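Long-range contact in DsbA-like disulfide oxidoreductase (Wolbachia endosymbiont of Drosophila melanogaster, PDB 6EEZ), which catalyses thiol-disulfide exchange, acting as a homotrimeric disulfide isomerase: residues Ile51-Ile64 with Ala172-Ser186. Sequence-based numbering, arbitrary orientation.
Sequences IKNDIKQLINDGKI and ATDLNVLRKKVDELS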
loop_
_atom_site.group_PDB
_atom_site.type_symbol
_atom_site.label_atom_id
_atom_site.label_comp_id
_atom_site.label_asym_id
_atom_site.label_seq_id
_atom_site.Cartn_x
_atom_site.Cartn_y
_atom_site.Cartn_z
ATOM N N ILE A 51 10.962 5.045 0.012
ATOM C CA ILE A 51 10.647 4.634 1.389
ATOM C C ILE A 51 10.399 3.135 1.481
ATOM O O ILE A 51 9.956 2.651 2.509
ATOM C CB ILE A 51 9.388 5.380 1.960
ATOM C CG1 ILE A 51 8.116 5.080 1.147
ATOM C CG2 ILE A 51 9.670 6.836 1.971
ATOM C CD1 ILE A 51 6.747 5.533 1.843
ATOM N N LYS A 52 10.693 2.406 0.405
ATOM C CA LYS A 52 10.347 0.994 0.336
ATOM C C LYS A 52 11.007 0.208 1.480
ATOM O O LYS A 52 10.426 -0.751 1.999
ATOM C CB LYS A 52 10.741 0.415 -1.032
ATOM C CG LYS A 52 12.218 0.445 -1.328
ATOM C CD LYS A 52 12.507 -0.035 -2.751
ATOM C CE LYS A 52 14.027 -0.097 -3.022
ATOM N NZ LYS A 52 14.614 1.277 -3.028
ATOM N N ASN A 53 12.187 0.657 1.900
ATOM C CA ASN A 53 12.941 -0.016 2.954
ATOM C C ASN A 53 12.582 0.489 4.338
ATOM O O ASN A 53 12.820 -0.194 5.334
ATOM C CB ASN A 53 14.437 0.140 2.704
ATOM C CG ASN A 53 14.927 -0.787 1.616
ATOM O OD1 ASN A 53 14.444 -1.919 1.490
ATOM N ND2 ASN A 53 15.881 -0.320 0.807
ATOM N N ASP A 54 12.012 1.685 4.405
ATOM C CA ASP A 54 11.420 2.160 5.646
ATOM C C ASP A 54 10.259 1.249 5.983
ATOM O O ASP A 54 10.147 0.758 7.105
ATOM C CB ASP A 54 10.938 3.601 5.521
ATOM C CG ASP A 54 12.067 4.595 5.491
ATOM O OD1 ASP A 54 13.141 4.276 6.013
ATOM O OD2 ASP A 54 11.873 5.702 4.957
ATOM N N ILE A 55 9.411 1.022 4.981
ATOM C CA ILE A 55 8.252 0.154 5.107
ATOM C C ILE A 55 8.679 -1.262 5.498
ATOM O O ILE A 55 8.165 -1.821 6.460
ATOM C CB ILE A 55 7.460 0.115 3.796
ATOM C CG1 ILE A 55 7.025 1.523 3.416
ATOM C CG2 ILE A 55 6.240 -0.770 3.903
ATOM C CD1 ILE A 55 6.405 2.303 4.572
ATOM N N LYS A 56 9.634 -1.826 4.751
ATOM C CA LYS A 56 10.131 -3.164 5.043
ATOM C C LYS A 56 10.610 -3.274 6.497
ATOM O O LYS A 56 10.197 -4.173 7.218
ATOM C CB LYS A 56 11.253 -3.535 4.078
ATOM C CG LYS A 56 11.612 -4.985 4.102
ATOM C CD LYS A 56 12.656 -5.253 3.069
ATOM C CE LYS A 56 13.171 -6.657 3.136
ATOM N NZ LYS A 56 14.027 -6.902 1.947
ATOM N N GLN A 57 11.454 -2.344 6.936
ATOM C CA GLN A 57 11.977 -2.378 8.293
ATOM C C GLN A 57 10.874 -2.201 9.340
ATOM O O GLN A 57 10.896 -2.873 10.370
ATOM C CB GLN A 57 13.073 -1.317 8.463
ATOM C CG GLN A 57 14.355 -1.692 7.727
ATOM C CD GLN A 57 15.414 -0.609 7.742
ATOM O OE1 GLN A 57 15.158 0.518 8.140
ATOM N NE2 GLN A 57 16.615 -0.953 7.297
ATOM N N LEU A 58 9.901 -1.330 9.076
ATOM C CA LEU A 58 8.831 -1.060 10.040
ATOM C C LEU A 58 7.964 -2.291 10.227
ATOM O O LEU A 58 7.535 -2.598 11.339
ATOM C CB LEU A 58 7.975 0.116 9.587
ATOM C CG LEU A 58 7.131 0.786 10.676
ATOM C CD1 LEU A 58 8.037 1.507 11.686
ATOM C CD2 LEU A 58 6.109 1.759 10.032
ATOM N N ILE A 59 7.722 -2.994 9.122
ATOM C CA ILE A 59 7.029 -4.280 9.141
ATOM C C ILE A 59 7.850 -5.349 9.907
ATOM O O ILE A 59 7.304 -6.071 10.742
ATOM C CB ILE A 59 6.709 -4.722 7.674
ATOM C CG1 ILE A 59 5.593 -3.829 7.095
ATOM C CG2 ILE A 59 6.262 -6.155 7.598
ATOM C CD1 ILE A 59 5.247 -4.108 5.653
ATOM N N ASN A 60 9.160 -5.417 9.670
ATOM C CA ASN A 60 9.986 -6.488 10.235
ATOM C C ASN A 60 10.243 -6.284 11.731
ATOM O O ASN A 60 10.488 -7.251 12.444
ATOM C CB ASN A 60 11.318 -6.605 9.469
ATOM C CG ASN A 60 12.075 -7.892 9.786
ATOM O OD1 ASN A 60 11.470 -8.966 9.945
ATOM N ND2 ASN A 60 13.408 -7.796 9.880
ATOM N N ASP A 61 10.176 -5.039 12.206
ATOM C CA ASP A 61 10.139 -4.757 13.656
ATOM C C ASP A 61 9.165 -5.658 14.445
ATOM O O ASP A 61 9.367 -5.897 15.629
ATOM C CB ASP A 61 9.740 -3.298 13.912
ATOM C CG ASP A 61 10.812 -2.315 13.506
ATOM O OD1 ASP A 61 11.892 -2.760 13.062
ATOM O OD2 ASP A 61 10.565 -1.094 13.634
ATOM N N GLY A 62 8.096 -6.119 13.794
ATOM C CA GLY A 62 7.252 -7.173 14.340
ATOM C C GLY A 62 6.041 -6.699 15.138
ATOM O O GLY A 62 5.261 -7.509 15.643
ATOM N N LYS A 63 5.870 -5.389 15.249
ATOM C CA LYS A 63 4.913 -4.845 16.208
ATOM C C LYS A 63 3.536 -4.522 15.632
ATOM O O LYS A 63 2.578 -4.354 16.384
ATOM C CB LYS A 63 5.510 -3.595 16.855
ATOM C CG LYS A 63 6.760 -3.905 17.660
ATOM C CD LYS A 63 7.188 -2.736 18.499
ATOM C CE LYS A 63 8.306 -3.150 19.442
ATOM N NZ LYS A 63 8.978 -1.965 20.039
ATOM N N ILE A 64 3.428 -4.450 14.311
ATOM C CA ILE A 64 2.241 -3.896 13.680
ATOM C C ILE A 64 1.613 -4.822 12.657
ATOM O O ILE A 64 2.203 -5.829 12.255
ATOM C CB ILE A 64 2.552 -2.539 12.975
ATOM C CG1 ILE A 64 3.406 -2.753 11.724
ATOM C CG2 ILE A 64 3.215 -1.582 13.945
ATOM C CD1 ILE A 64 3.780 -1.488 11.004
ATOM N N ALA A 172 7.729 11.407 2.629
ATOM C CA ALA A 172 8.814 10.521 3.042
ATOM C C ALA A 172 9.148 10.736 4.501
ATOM O O ALA A 172 10.144 11.362 4.833
ATOM C CB ALA A 172 10.040 10.745 2.205
ATOM N N THR A 173 8.312 10.199 5.362
ATOM C CA THR A 173 8.483 10.350 6.791
ATOM C C THR A 173 9.662 9.549 7.269
ATOM O O THR A 173 9.788 8.383 6.929
ATOM C CB THR A 173 7.237 9.873 7.556
ATOM O OG1 THR A 173 6.077 10.479 6.982
ATOM C CG2 THR A 173 7.339 10.224 9.021
ATOM N N ASP A 174 10.502 10.168 8.083
ATOM C CA ASP A 174 11.628 9.470 8.692
ATOM C C ASP A 174 11.166 8.264 9.504
ATOM O O ASP A 174 10.137 8.307 10.197
ATOM C CB ASP A 174 12.423 10.425 9.582
ATOM C CG ASP A 174 13.168 11.490 8.777
ATOM O OD1 ASP A 174 13.504 11.223 7.595
ATOM O OD2 ASP A 174 13.437 12.583 9.332
ATOM N N LEU A 175 11.948 7.196 9.419
ATOM C CA LEU A 175 11.638 5.933 10.082
ATOM C C LEU A 175 11.516 6.074 11.600
ATOM O O LEU A 175 10.660 5.445 12.212
ATOM C CB LEU A 175 12.715 4.888 9.746
ATOM C CG LEU A 175 12.470 3.457 10.238
ATOM C CD1 LEU A 175 11.087 2.965 9.850
ATOM C CD2 LEU A 175 13.562 2.491 9.696
ATOM N N ASN A 176 12.364 6.908 12.198
ATOM C CA ASN A 176 12.381 7.071 13.647
ATOM C C ASN A 176 11.093 7.692 14.180
ATOM O O ASN A 176 10.705 7.448 15.316
ATOM C CB ASN A 176 13.582 7.926 14.074
ATOM C CG ASN A 176 13.511 9.348 13.538
ATOM O OD1 ASN A 176 13.587 9.570 12.332
ATOM N ND2 ASN A 176 13.387 10.322 14.434
ATOM N N VAL A 177 10.425 8.490 13.357
ATOM C CA VAL A 177 9.162 9.109 13.761
ATOM C C VAL A 177 8.066 8.073 13.765
ATOM O O VAL A 177 7.259 7.994 14.695
ATOM C CB VAL A 177 8.787 10.249 12.829
ATOM C CG1 VAL A 177 7.370 10.793 13.143
ATOM C CG2 VAL A 177 9.827 11.335 12.926
ATOM N N LEU A 178 8.043 7.273 12.714
ATOM C CA LEU A 178 7.106 6.177 12.626
ATOM C C LEU A 178 7.318 5.185 13.770
ATOM O O LEU A 178 6.355 4.714 14.368
ATOM C CB LEU A 178 7.240 5.476 11.279
ATOM C CG LEU A 178 7.029 6.350 10.034
ATOM C CD1 LEU A 178 7.150 5.462 8.805
ATOM C CD2 LEU A 178 5.669 7.112 10.002
ATOM N N ARG A 179 8.571 4.900 14.110
ATOM C CA ARG A 179 8.859 3.907 15.157
ATOM C C ARG A 179 8.423 4.367 16.555
ATOM O O ARG A 179 7.938 3.566 17.350
ATOM C CB ARG A 179 10.360 3.553 15.176
ATOM C CG ARG A 179 10.750 2.488 14.148
ATOM C CD ARG A 179 12.232 2.158 14.172
ATOM N NE ARG A 179 12.529 0.959 13.374
ATOM C CZ ARG A 179 13.748 0.607 12.963
ATOM N NH1 ARG A 179 14.792 1.364 13.265
ATOM N NH2 ARG A 179 13.917 -0.489 12.235
ATOM N N LYS A 180 8.622 5.647 16.846
ATOM C CA LYS A 180 8.208 6.231 18.113
ATOM C C LYS A 180 6.674 6.208 18.253
ATOM O O LYS A 180 6.147 5.907 19.325
ATOM C CB LYS A 180 8.750 7.666 18.228
ATOM C CG LYS A 180 8.280 8.443 19.466
ATOM C CD LYS A 180 9.026 9.772 19.655
ATOM C CE LYS A 180 8.067 10.978 19.630
ATOM N NZ LYS A 180 8.676 12.224 20.202
ATOM N N LYS A 181 5.960 6.524 17.172
ATOM C CA LYS A 181 4.504 6.467 17.200
ATOM C C LYS A 181 4.027 5.042 17.425
ATOM O O LYS A 181 3.130 4.804 18.228
ATOM C CB LYS A 181 3.905 7.010 15.909
ATOM C CG LYS A 181 2.380 6.957 15.864
ATOM C CD LYS A 181 1.718 7.948 16.803
ATOM C CE LYS A 181 0.202 7.777 16.742
ATOM N NZ LYS A 181 -0.633 8.815 17.434
ATOM N N VAL A 182 4.622 4.095 16.714
ATOM C CA VAL A 182 4.310 2.680 16.928
ATOM C C VAL A 182 4.559 2.230 18.365
ATOM O O VAL A 182 3.790 1.451 18.908
ATOM C CB VAL A 182 5.135 1.782 16.005
ATOM C CG1 VAL A 182 5.062 0.302 16.464
ATOM C CG2 VAL A 182 4.663 1.927 14.589
ATOM N N ASP A 183 5.646 2.688 18.971
ATOM C CA ASP A 183 5.985 2.265 20.335
ATOM C C ASP A 183 5.039 2.897 21.336
ATOM O O ASP A 183 4.598 2.258 22.289
ATOM C CB ASP A 183 7.427 2.640 20.695
ATOM C CG ASP A 183 8.428 1.634 20.212
ATOM O OD1 ASP A 183 8.018 0.674 19.520
ATOM O OD2 ASP A 183 9.628 1.789 20.537
ATOM N N GLU A 184 4.766 4.176 21.121
ATOM C CA GLU A 184 3.824 4.919 21.935
ATOM C C GLU A 184 2.486 4.185 21.972
ATOM O O GLU A 184 1.896 4.003 23.036
ATOM C CB GLU A 184 3.691 6.335 21.370
ATOM C CG GLU A 184 2.470 7.140 21.781
ATOM C CD GLU A 184 2.212 8.294 20.822
ATOM O OE1 GLU A 184 3.180 9.013 20.486
ATOM O OE2 GLU A 184 1.051 8.460 20.382
ATOM N N LEU A 185 2.027 3.739 20.808
ATOM C CA LEU A 185 0.766 3.019 20.700
ATOM C C LEU A 185 0.850 1.574 21.212
ATOM O O LEU A 185 -0.170 0.977 21.514
ATOM C CB LEU A 185 0.295 3.013 19.250
ATOM C CG LEU A 185 -0.091 4.357 18.631
ATOM C CD1 LEU A 185 -0.321 4.192 17.149
ATOM C CD2 LEU A 185 -1.327 4.934 19.295
ATOM N N SER A 186 2.047 1.003 21.304
ATOM C CA SER A 186 2.176 -0.360 21.820
ATOM C C SER A 186 2.162 -0.321 23.338
ATOM O O SER A 186 2.600 -1.267 23.970
ATOM C CB SER A 186 3.467 -1.052 21.316
ATOM O OG SER A 186 3.411 -1.327 19.919
HETATM O O HOH W 1 2.158 -3.664 19.073
#
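L58 meets L175, L178 and R179 of helix 175-185 through its two methyls, with V182 more distant. CG lies anti to the backbone N (chi1 -161°), which brings the end of the side chain closer to the second helix. L58 CD1 rests 3.8 Å from L175 CD1 and also touches the aliphatic CG of R179. L58 CD2 turns to L178 CD1, 4.0 Å away, and these two side chains cross at about a right angle. Further along, V182 CG1 packs against I64 CG2 at 3.6 Å and against CB of K63. At the other end, I51 CG2 lies against A172.

Two salt bridges border this apolar seam. R179 grips D61 side-on: NE reaches OD2 at 2.9 Å and NH2 reaches OD1 at 3.2 Å. Each oxygen uses its syn lone pair, but the carboxylate and guanidinium planes are 33° apart, so the fork is twisted. L175 CD2 covers one guanidinium face, over its centre. K63 runs extended beyond CG, and its NZ meets D183 OD1 at 2.9 Å from above the carboxylate plane. One water donates to both K63 O and S186 OG.

The helix segments run nearly parallel, 26° apart, with axes 10.6 Å from each other. I55 and I59 reach strand 65-70, while L178 touches strand 167-170. The pair forms a helical layer on one side of the central sheet, as in the thioredoxin fold, with helix 52-60 following the C45-C48 disulfide.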